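Local coordinates for uncharacterized protein (Mycobacterium tuberculosis, PDB 3DBO) that probably acts as the magnesium-dependent ribonuclease toxin VapC5 of a type II toxin-antitoxin pair, a PIN-domain protein whose cognate antitoxin is VapB5, at residues B[111-114]-B[115-119]; B[38-41]-B[42-45]; B[52-55]-B[56-60]. One frame throughout, in Å; residues are numbered along the deposited sequence. Where two conformers were deposited one is given.

Interaction 1 of 3, residues B[111-114]-B[115-119]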
ATOM      1  N   VAL B 111       2.668   3.662 -13.728  1.00 18.82           N
ATOM      2  CA  VAL B 111       2.477   3.406 -12.296  1.00 18.72           C
ATOM      3  C   VAL B 111       3.818   2.794 -11.824  1.00 17.84           C
ATOM      4  O   VAL B 111       4.388   2.012 -12.578  1.00 19.07           O
ATOM      5  CB  VAL B 111       1.293   2.381 -12.107  1.00 18.83           C
ATOM      6  CG1 VAL B 111       1.257   1.785 -10.733  1.00 19.94           C
ATOM      7  CG2 VAL B 111      -0.096   3.028 -12.458  1.00 18.83           C
ATOM      8  N   ARG B 112       4.313   3.135 -10.624  1.00 16.92           N
ATOM      9  CA  ARG B 112       5.485   2.449  -9.990  1.00 15.97           C
ATOM     10  C   ARG B 112       5.201   0.957 -10.074  1.00 14.04           C
ATOM     11  O   ARG B 112       4.071   0.534  -9.795  1.00 13.12           O
ATOM     12  CB  ARG B 112       5.553   2.720  -8.463  1.00 17.80           C
ATOM     13  CG  ARG B 112       6.126   4.038  -7.894  1.00 21.98           C
ATOM     14  CD  ARG B 112       6.671   3.782  -6.441  1.00 24.87           C
ATOM     15  NE  ARG B 112       5.745   3.060  -5.543  1.00 26.02           N
ATOM     16  CZ  ARG B 112       6.112   2.172  -4.611  1.00 26.74           C
ATOM     17  NH1 ARG B 112       7.392   1.852  -4.451  1.00 26.88           N
ATOM     18  NH2 ARG B 112       5.201   1.574  -3.849  1.00 27.52           N
ATOM     19  N   ILE B 113       6.194   0.139 -10.421  0.50 13.39           N
ATOM     20  CA  ILE B 113       5.907  -1.295 -10.581  0.50 12.29           C
ATOM     21  C   ILE B 113       5.384  -1.944  -9.285  0.50 11.53           C
ATOM     22  O   ILE B 113       4.486  -2.786  -9.333  0.50 10.85           O
ATOM     23  CB  ILE B 113       7.081  -2.094 -11.221  0.50 12.85           C
ATOM     24  CG1 ILE B 113       6.590  -3.463 -11.707  0.50 12.74           C
ATOM     25  CG2 ILE B 113       8.228  -2.267 -10.246  0.50 12.49           C
ATOM     26  CD1 ILE B 113       7.539  -4.168 -12.676  0.50 13.96           C
ATOM     27  N   ASN B 114       5.916  -1.533  -8.135  1.00 10.73           N
ATOM     28  CA  ASN B 114       5.476  -2.099  -6.873  1.00 10.07           C
ATOM     29  C   ASN B 114       4.045  -1.659  -6.551  1.00  8.99           C
ATOM     30  O   ASN B 114       3.282  -2.440  -6.014  1.00  8.44           O
ATOM     31  CB  ASN B 114       6.427  -1.760  -5.737  1.00 10.47           C
ATOM     32  CG  ASN B 114       7.524  -2.804  -5.560  1.00 11.29           C
ATOM     33  OD1 ASN B 114       7.639  -3.754  -6.345  1.00 12.83           O
ATOM     34  ND2 ASN B 114       8.331  -2.633  -4.507  1.00 14.63           N
ATOM     35  N   ASP B 115       3.684  -0.431  -6.928  1.00  9.47           N
ATOM     36  CA  ASP B 115       2.271  -0.012  -6.827  1.00  9.49           C
ATOM     37  C   ASP B 115       1.357  -0.811  -7.745  1.00  9.57           C
ATOM     38  O   ASP B 115       0.232  -1.137  -7.365  1.00  8.46           O
ATOM     39  CB  ASP B 115       2.092   1.500  -7.065  1.00 10.24           C
ATOM     40  CG  ASP B 115       2.424   2.325  -5.814  1.00 12.54           C
ATOM     41  OD1 ASP B 115       2.571   1.732  -4.711  1.00 16.42           O
ATOM     42  OD2 ASP B 115       2.538   3.559  -5.927  1.00 14.51           O
ATOM     43  N   LEU B 116       1.854  -1.189  -8.921  1.00 10.27           N
ATOM     44  CA  LEU B 116       1.036  -2.031  -9.822  1.00  9.09           C
ATOM     45  C   LEU B 116       0.769  -3.413  -9.226  1.00  8.17           C
ATOM     46  O   LEU B 116      -0.349  -3.935  -9.340  1.00  8.73           O
ATOM     47  CB  LEU B 116       1.669  -2.149 -11.216  1.00  8.69           C
ATOM     48  CG  LEU B 116       0.760  -2.761 -12.300  1.00  7.90           C
ATOM     49  CD1 LEU B 116      -0.568  -1.954 -12.503  1.00  7.59           C
ATOM     50  CD2 LEU B 116       1.582  -2.842 -13.607  1.00 10.94           C
ATOM     51  N   TRP B 117       1.780  -4.002  -8.578  1.00  8.08           N
ATOM     52  CA  TRP B 117       1.588  -5.244  -7.811  1.00  8.02           C
ATOM     53  C   TRP B 117       0.527  -5.092  -6.710  1.00  8.54           C
ATOM     54  O   TRP B 117      -0.325  -5.945  -6.542  1.00  7.55           O
ATOM     55  CB  TRP B 117       2.928  -5.761  -7.232  1.00  7.07           C
ATOM     56  CG  TRP B 117       3.839  -6.389  -8.283  1.00  8.76           C
ATOM     57  CD1 TRP B 117       5.060  -5.947  -8.708  1.00  9.77           C
ATOM     58  CD2 TRP B 117       3.576  -7.599  -8.994  1.00  8.47           C
ATOM     59  NE1 TRP B 117       5.585  -6.829  -9.665  1.00  8.88           N
ATOM     60  CE2 TRP B 117       4.677  -7.838  -9.859  1.00  7.94           C
ATOM     61  CE3 TRP B 117       2.498  -8.498  -9.000  1.00  9.22           C
ATOM     62  CZ2 TRP B 117       4.731  -8.953 -10.724  1.00  9.94           C
ATOM     63  CZ3 TRP B 117       2.552  -9.616  -9.873  1.00 11.85           C
ATOM     64  CH2 TRP B 117       3.674  -9.829 -10.700  1.00  9.04           C
ATOM     65  N   ILE B 118       0.575  -3.994  -5.970  1.00  8.76           N
ATOM     66  CA  ILE B 118      -0.455  -3.720  -4.968  1.00  8.24           C
ATOM     67  C   ILE B 118      -1.854  -3.665  -5.592  1.00  8.05           C
ATOM     68  O   ILE B 118      -2.768  -4.353  -5.120  1.00  7.99           O
ATOM     69  CB  ILE B 118      -0.142  -2.444  -4.175  1.00  8.07           C
ATOM     70  CG1 ILE B 118       1.111  -2.677  -3.310  1.00  6.58           C
ATOM     71  CG2 ILE B 118      -1.326  -2.084  -3.242  1.00  8.95           C
ATOM     72  CD1 ILE B 118       1.697  -1.353  -2.740  1.00 11.06           C
ATOM     73  N   ALA B 119      -1.996  -2.874  -6.659  1.00  8.37           N
ATOM     74  CA  ALA B 119      -3.264  -2.729  -7.368  1.00  9.45           C
ATOM     75  C   ALA B 119      -3.723  -4.074  -7.935  1.00  9.17           C
ATOM     76  O   ALA B 119      -4.913  -4.395  -7.872  1.00  9.82           O
ATOM     77  CB  ALA B 119      -3.129  -1.710  -8.480  1.00  9.06           C
TER

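Interaction 2 of 3, residues B[38-41]-B[42-45]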
ATOM      1  N   GLN B  38      -2.860  14.181   8.754  1.00 37.11           N
ATOM      2  CA  GLN B  38      -3.788  13.116   9.150  1.00 37.33           C
ATOM      3  C   GLN B  38      -4.562  12.524   7.966  1.00 36.40           C
ATOM      4  O   GLN B  38      -4.801  13.209   6.975  1.00 36.80           O
ATOM      5  CB  GLN B  38      -4.783  13.610  10.196  1.00 37.71           C
ATOM      6  CG  GLN B  38      -5.521  12.463  10.882  1.00 40.77           C
ATOM      7  CD  GLN B  38      -6.880  12.863  11.414  1.00 44.63           C
ATOM      8  OE1 GLN B  38      -7.069  12.992  12.627  1.00 46.65           O
ATOM      9  NE2 GLN B  38      -7.839  13.065  10.508  1.00 45.93           N
ATOM     10  N   LEU B  39      -4.961  11.256   8.090  1.00 35.32           N
ATOM     11  CA  LEU B  39      -5.692  10.567   7.028  1.00 34.08           C
ATOM     12  C   LEU B  39      -7.170  10.912   7.068  1.00 33.23           C
ATOM     13  O   LEU B  39      -7.698  11.315   8.113  1.00 33.14           O
ATOM     14  CB  LEU B  39      -5.523   9.043   7.128  1.00 33.68           C
ATOM     15  CG  LEU B  39      -4.091   8.511   7.187  1.00 33.68           C
ATOM     16  CD1 LEU B  39      -4.103   7.024   7.468  1.00 33.76           C
ATOM     17  CD2 LEU B  39      -3.334   8.821   5.898  1.00 30.77           C
ATOM     18  N   ASP B  40      -7.830  10.756   5.924  1.00 31.91           N
ATOM     19  CA  ASP B  40      -9.273  10.928   5.841  1.00 31.16           C
ATOM     20  C   ASP B  40      -9.959   9.657   6.326  1.00 30.47           C
ATOM     21  O   ASP B  40     -10.324   8.791   5.523  1.00 30.00           O
ATOM     22  CB  ASP B  40      -9.671  11.262   4.406  1.00 31.45           C
ATOM     23  CG  ASP B  40     -11.137  11.633   4.263  1.00 32.35           C
ATOM     24  OD1 ASP B  40     -11.953  11.346   5.173  1.00 33.12           O
ATOM     25  OD2 ASP B  40     -11.468  12.212   3.206  1.00 33.81           O
ATOM     26  N   GLU B  41     -10.153   9.566   7.643  1.00 30.05           N
ATOM     27  CA  GLU B  41     -10.620   8.336   8.296  1.00 29.55           C
ATOM     28  C   GLU B  41     -11.989   7.878   7.827  1.00 29.00           C
ATOM     29  O   GLU B  41     -12.236   6.674   7.733  1.00 28.98           O
ATOM     30  CB  GLU B  41     -10.638   8.482   9.831  1.00 30.10           C
ATOM     31  CG  GLU B  41      -9.562   9.403  10.424  1.00 31.15           C
ATOM     32  CD  GLU B  41      -8.239   8.715  10.684  0.20 30.90           C
ATOM     33  OE1 GLU B  41      -7.543   8.368   9.709  0.20 31.03           O
ATOM     34  OE2 GLU B  41      -7.885   8.548  11.871  0.20 31.01           O
ATOM     35  N   ALA B  42     -12.875   8.835   7.539  1.00 28.07           N
ATOM     36  CA  ALA B  42     -14.230   8.547   7.055  1.00 27.18           C
ATOM     37  C   ALA B  42     -14.272   7.613   5.843  1.00 26.68           C
ATOM     38  O   ALA B  42     -15.229   6.851   5.678  1.00 26.51           O
ATOM     39  CB  ALA B  42     -14.971   9.853   6.738  1.00 27.58           C
ATOM     40  N   LEU B  43     -13.236   7.679   5.007  1.00 25.85           N
ATOM     41  CA  LEU B  43     -13.177   6.902   3.753  1.00 25.59           C
ATOM     42  C   LEU B  43     -12.508   5.532   3.877  1.00 25.74           C
ATOM     43  O   LEU B  43     -12.570   4.730   2.941  1.00 25.44           O
ATOM     44  CB  LEU B  43     -12.476   7.713   2.669  1.00 25.30           C
ATOM     45  CG  LEU B  43     -13.318   8.531   1.690  1.00 25.57           C
ATOM     46  CD1 LEU B  43     -14.455   9.294   2.343  1.00 26.51           C
ATOM     47  CD2 LEU B  43     -12.390   9.470   0.975  1.00 22.75           C
ATOM     48  N   ILE B  44     -11.884   5.264   5.022  1.00 26.12           N
ATOM     49  CA  ILE B  44     -11.266   3.952   5.264  1.00 26.40           C
ATOM     50  C   ILE B  44     -12.383   2.933   5.460  1.00 26.62           C
ATOM     51  O   ILE B  44     -13.312   3.172   6.242  1.00 27.68           O
ATOM     52  CB  ILE B  44     -10.299   3.979   6.468  1.00 26.52           C
ATOM     53  CG1 ILE B  44      -9.186   5.001   6.228  1.00 27.79           C
ATOM     54  CG2 ILE B  44      -9.710   2.574   6.749  1.00 26.09           C
ATOM     55  CD1 ILE B  44      -8.214   5.175   7.395  1.00 30.26           C
ATOM     56  N   PRO B  45     -12.338   1.811   4.720  1.00 26.36           N
ATOM     57  CA  PRO B  45     -13.341   0.769   4.906  1.00 26.47           C
ATOM     58  C   PRO B  45     -13.312   0.217   6.319  1.00 26.79           C
ATOM     59  O   PRO B  45     -12.346   0.438   7.070  1.00 27.15           O
ATOM     60  CB  PRO B  45     -12.931  -0.306   3.891  1.00 26.24           C
ATOM     61  CG  PRO B  45     -12.192   0.434   2.849  1.00 25.59           C
ATOM     62  CD  PRO B  45     -11.466   1.528   3.567  1.00 25.70           C
TER

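Interaction 3 of 3, residues B[52-55]-B[56-60]. With NA (sodium ion), chain C.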
ATOM      1  N   VAL B  52       1.932  -7.989   0.771  1.00  9.58           N
ATOM      2  CA  VAL B  52       3.339  -8.317   0.984  1.00  8.99           C
ATOM      3  C   VAL B  52       4.267  -7.242   0.447  1.00  8.65           C
ATOM      4  O   VAL B  52       5.404  -7.120   0.920  1.00  8.45           O
ATOM      5  CB  VAL B  52       3.687  -9.696   0.328  1.00  8.78           C
ATOM      6  CG1 VAL B  52       3.061 -10.825   1.159  1.00  9.75           C
ATOM      7  CG2 VAL B  52       3.225  -9.760  -1.142  1.00  9.46           C
ATOM      8  N   VAL B  53       3.796  -6.474  -0.539  1.00  6.87           N
ATOM      9  CA  VAL B  53       4.624  -5.400  -1.110  1.00  7.60           C
ATOM     10  C   VAL B  53       4.884  -4.350  -0.021  1.00  7.51           C
ATOM     11  O   VAL B  53       6.003  -3.843   0.105  1.00  7.52           O
ATOM     12  CB  VAL B  53       3.955  -4.759  -2.351  1.00  7.75           C
ATOM     13  CG1 VAL B  53       4.747  -3.586  -2.855  1.00  9.62           C
ATOM     14  CG2 VAL B  53       3.772  -5.864  -3.465  1.00  8.47           C
ATOM     15  N   THR B  54       3.835  -3.995   0.722  1.00  7.04           N
ATOM     16  CA  THR B  54       3.979  -3.019   1.811  1.00  8.55           C
ATOM     17  C   THR B  54       4.816  -3.598   2.941  1.00  7.70           C
ATOM     18  O   THR B  54       5.650  -2.882   3.502  1.00  9.08           O
ATOM     19  CB  THR B  54       2.615  -2.526   2.323  1.00  7.11           C
ATOM     20  OG1 THR B  54       1.995  -1.759   1.285  1.00  9.04           O
ATOM     21  CG2 THR B  54       2.769  -1.646   3.593  1.00 10.86           C
ATOM     22  N   LEU B  55       4.628  -4.876   3.266  1.00  8.66           N
ATOM     23  CA  LEU B  55       5.508  -5.542   4.263  1.00  8.25           C
ATOM     24  C   LEU B  55       6.987  -5.344   3.852  1.00  8.62           C
ATOM     25  O   LEU B  55       7.825  -4.936   4.655  1.00  9.00           O
ATOM     26  CB  LEU B  55       5.159  -7.044   4.401  1.00  8.83           C
ATOM     27  CG  LEU B  55       5.996  -7.844   5.406  1.00 10.39           C
ATOM     28  CD1 LEU B  55       5.981  -7.230   6.785  1.00 13.88           C
ATOM     29  CD2 LEU B  55       5.590  -9.352   5.459  1.00 10.89           C
ATOM     30  N   ALA B  56       7.284  -5.607   2.581  1.00  7.92           N
ATOM     31  CA  ALA B  56       8.635  -5.439   2.047  1.00  8.20           C
ATOM     32  C   ALA B  56       9.135  -3.995   2.140  1.00  8.82           C
ATOM     33  O   ALA B  56      10.269  -3.728   2.532  1.00  8.14           O
ATOM     34  CB  ALA B  56       8.667  -5.900   0.582  1.00  8.70           C
ATOM     35  N   GLU B  57       8.273  -3.060   1.752  1.00  8.81           N
ATOM     36  CA  GLU B  57       8.661  -1.664   1.703  1.00  9.25           C
ATOM     37  C   GLU B  57       8.903  -1.060   3.090  1.00  9.52           C
ATOM     38  O   GLU B  57       9.873  -0.331   3.283  1.00  9.26           O
ATOM     39  CB  GLU B  57       7.641  -0.874   0.886  1.00  9.94           C
ATOM     40  CG  GLU B  57       7.820  -1.194  -0.606  1.00 10.19           C
ATOM     41  CD  GLU B  57       6.909  -0.396  -1.526  1.00 14.22           C
ATOM     42  OE1 GLU B  57       5.861   0.108  -1.061  1.00 13.58           O
ATOM     43  OE2 GLU B  57       7.243  -0.281  -2.735  1.00 14.52           O
ATOM     44  N   LEU B  58       8.044  -1.409   4.040  1.00  9.94           N
ATOM     45  CA  LEU B  58       8.230  -0.982   5.448  1.00  9.47           C
ATOM     46  C   LEU B  58       9.504  -1.600   6.040  1.00 10.25           C
ATOM     47  O   LEU B  58      10.232  -0.946   6.784  1.00  9.81           O
ATOM     48  CB  LEU B  58       6.994  -1.319   6.288  1.00  9.95           C
ATOM     49  CG  LEU B  58       5.697  -0.591   5.877  1.00  8.67           C
ATOM     50  CD1 LEU B  58       4.583  -1.058   6.785  1.00 11.36           C
ATOM     51  CD2 LEU B  58       5.904   0.932   5.943  1.00 12.90           C
ATOM     52  N   ARG B  59       9.798  -2.839   5.653  1.00  9.54           N
ATOM     53  CA  ARG B  59      11.009  -3.505   6.138  1.00  9.65           C
ATOM     54  C   ARG B  59      12.262  -2.860   5.567  1.00  8.83           C
ATOM     55  O   ARG B  59      13.218  -2.618   6.286  1.00  8.75           O
ATOM     56  CB  ARG B  59      10.950  -5.006   5.869  1.00  9.13           C
ATOM     57  CG  ARG B  59      11.948  -5.829   6.670  1.00 11.54           C
ATOM     58  CD  ARG B  59      11.786  -7.316   6.354  1.00 13.31           C
ATOM     59  NE  ARG B  59      12.471  -8.119   7.367  1.00 12.49           N
ATOM     60  CZ  ARG B  59      13.734  -8.527   7.271  1.00 13.51           C
ATOM     61  NH1 ARG B  59      14.462  -8.248   6.185  1.00 11.91           N
ATOM     62  NH2 ARG B  59      14.280  -9.227   8.264  1.00 14.69           N
ATOM     63  N   VAL B  60      12.271  -2.559   4.271  1.00  9.52           N
ATOM     64  CA  VAL B  60      13.409  -1.853   3.703  1.00  9.57           C
ATOM     65  C   VAL B  60      13.577  -0.481   4.375  1.00 10.40           C
ATOM     66  O   VAL B  60      14.713  -0.039   4.633  1.00 11.53           O
ATOM     67  CB  VAL B  60      13.172  -1.521   2.202  0.50 10.36           C
ATOM     68  CG1 VAL B  60      14.195  -0.478   1.711  0.50  9.79           C
ATOM     69  CG2 VAL B  60      13.237  -2.756   1.366  0.50  9.16           C
TER
HETATM   70 NA    NA C 301       0.059  -2.969   0.048  1.00 19.82          NA

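Interaction 1 of 3, residues B[111-114]-B[115-119]
R112 and D115 meet through a salt bridge in which the two flat groups stand nearly upright to one another, their planes 83° apart. R112 NH2 lies 2.8 Å from D115 OD1 and comes down on that oxygen from above the carboxylate plane, while the oxygen itself stays in the plane of the guanidinium. A weak bond from R112 NE to D115 OD2, 3.3 Å long, is almost straight. A bend at chi3 (-49°) folds the arginine back along the helix start, bringing NE and NH2 to the acid together. D115 is a predicted magnesium ligand, and the two-point grip would tend to fix the rotation of its carboxylate.

R112 is also the N-cap: its carbonyl O accepts L116 N at 2.9 Å, and I113 O and N114 O accept the amides of W117 and I118. The branched V111 suits the buried approach to the helix: its CG1 lies 4.0 Å from L116 CB, and the V111 side chain crosses that of D115 at about a right angle. I113 and W117, one turn apart, run side by side, with I113 CG1 4.2 Å from W117 CD1; I113 has two conformers, and this contact, which holds for the one given, is uncertain.

The N114 amide, turned 65° from that ring, hands its ND2 to E57, which also takes R112 NH1; a backbone acceptor of the neighbouring protein chain binds NH1 too. Helix 113-124 thus packs between helix 91-107, where W97 stacks on W117, and helix 52-64, whose V53 and T54 touch I118.

Interaction 2 of 3, residues B[38-41]-B[42-45]
The chain turns at D40, the centre of an inverse gamma turn, and winds into a short 3-10 segment in which L43 N bonds to D40 O at 3.2 Å and I44 N to E41 O at 3.1 Å, each N-H standing above the carbonyl plane of its acceptor. With CG anti to its own N (chi1 -173°), D40 brings its carboxylate across the L43 side chain at a slant. OD2 then lies 3.7 Å from L43 CD2, and OD1 is equally far from A42 CB, so the carboxylate meets both methyls at van der Waals distance. Such i to i+3 bonding is the mark of a 3-10 turn; here it lies in the connection between strands 22-25 and 47-51 of the parallel PIN-domain sheet, and small A42 fits its exposed side.

E41 and I44 point the same way, side by side. The glutamate chain bends at chi2 (-86°), which brings OE1 to 4.0 Å from I44 CD1. I44 is buried, as suits a branched apolar residue, and like E41 and L39 it packs on apolar side chains of the neighbouring protein chain. L43 rests on V150 at the C-terminus, and the D40 backbone bonds to the same residue.

Interaction 3 of 3, residues B[52-55]-B[56-60]
V52 opens helix 52-64 by offering its O to A56 N at 2.9 Å, and the small side chain of A56, a lone CB, fits closely against the turn, 3.4 Å from V53 O. V53 then accepts E57 N through its O. Its side chain runs beside that of E57, with V53 CG1 4.1 Å from E57 CD, so that the valine supplies an apolar flank for the extended acid.

T54 works in two directions. Its OG1, anti to the carbonyl carbon (chi1 -67°), binds the sodium ion at 2.6 Å, joining L25 O and T51 OG1, and is also hydrogen-bonded with T27 OG1, while CG2 turns to L58 and lies 3.7 Å from L58 CD1. Threonine suits the place because one branch is polar and the other apolar. The T54 O to L58 N bond, 2.9 Å long, is nearly straight at 173°. L55 closes the series by accepting R59 N, and its own side chain packs on L78 of helix 68-79.

E57 OE1 is hydrogen-bonded to T27 OG1, and OE2 is held by the R112 salt bridge and the N114 amide. Several partners thus fix the position and rotation of a buried carboxylate beside the predicted magnesium site.

How the interactions relate
Interactions 1 and 3 form one neighbourhood, their centres 13 Å apart. Their polar join is E57 OE2, which lies 2.7 Å from R112 NH1 in a salt bridge and 3.1 Å from N114 ND2 in a probable hydrogen bond; beside it, I118 CG1 packs on V53 CB at 3.7 Å. R112 therefore links E57 to D115, a predicted magnesium ligand, while in interaction 3 the side chain of T54 lies about 5 Å from that of D26, the other predicted magnesium ligand. Interaction 2 stands apart, its centre 21 Å from that of interaction 1 and 22 Å from that of interaction 3, and I44 is about 10 Å from D26, side chain to side chain.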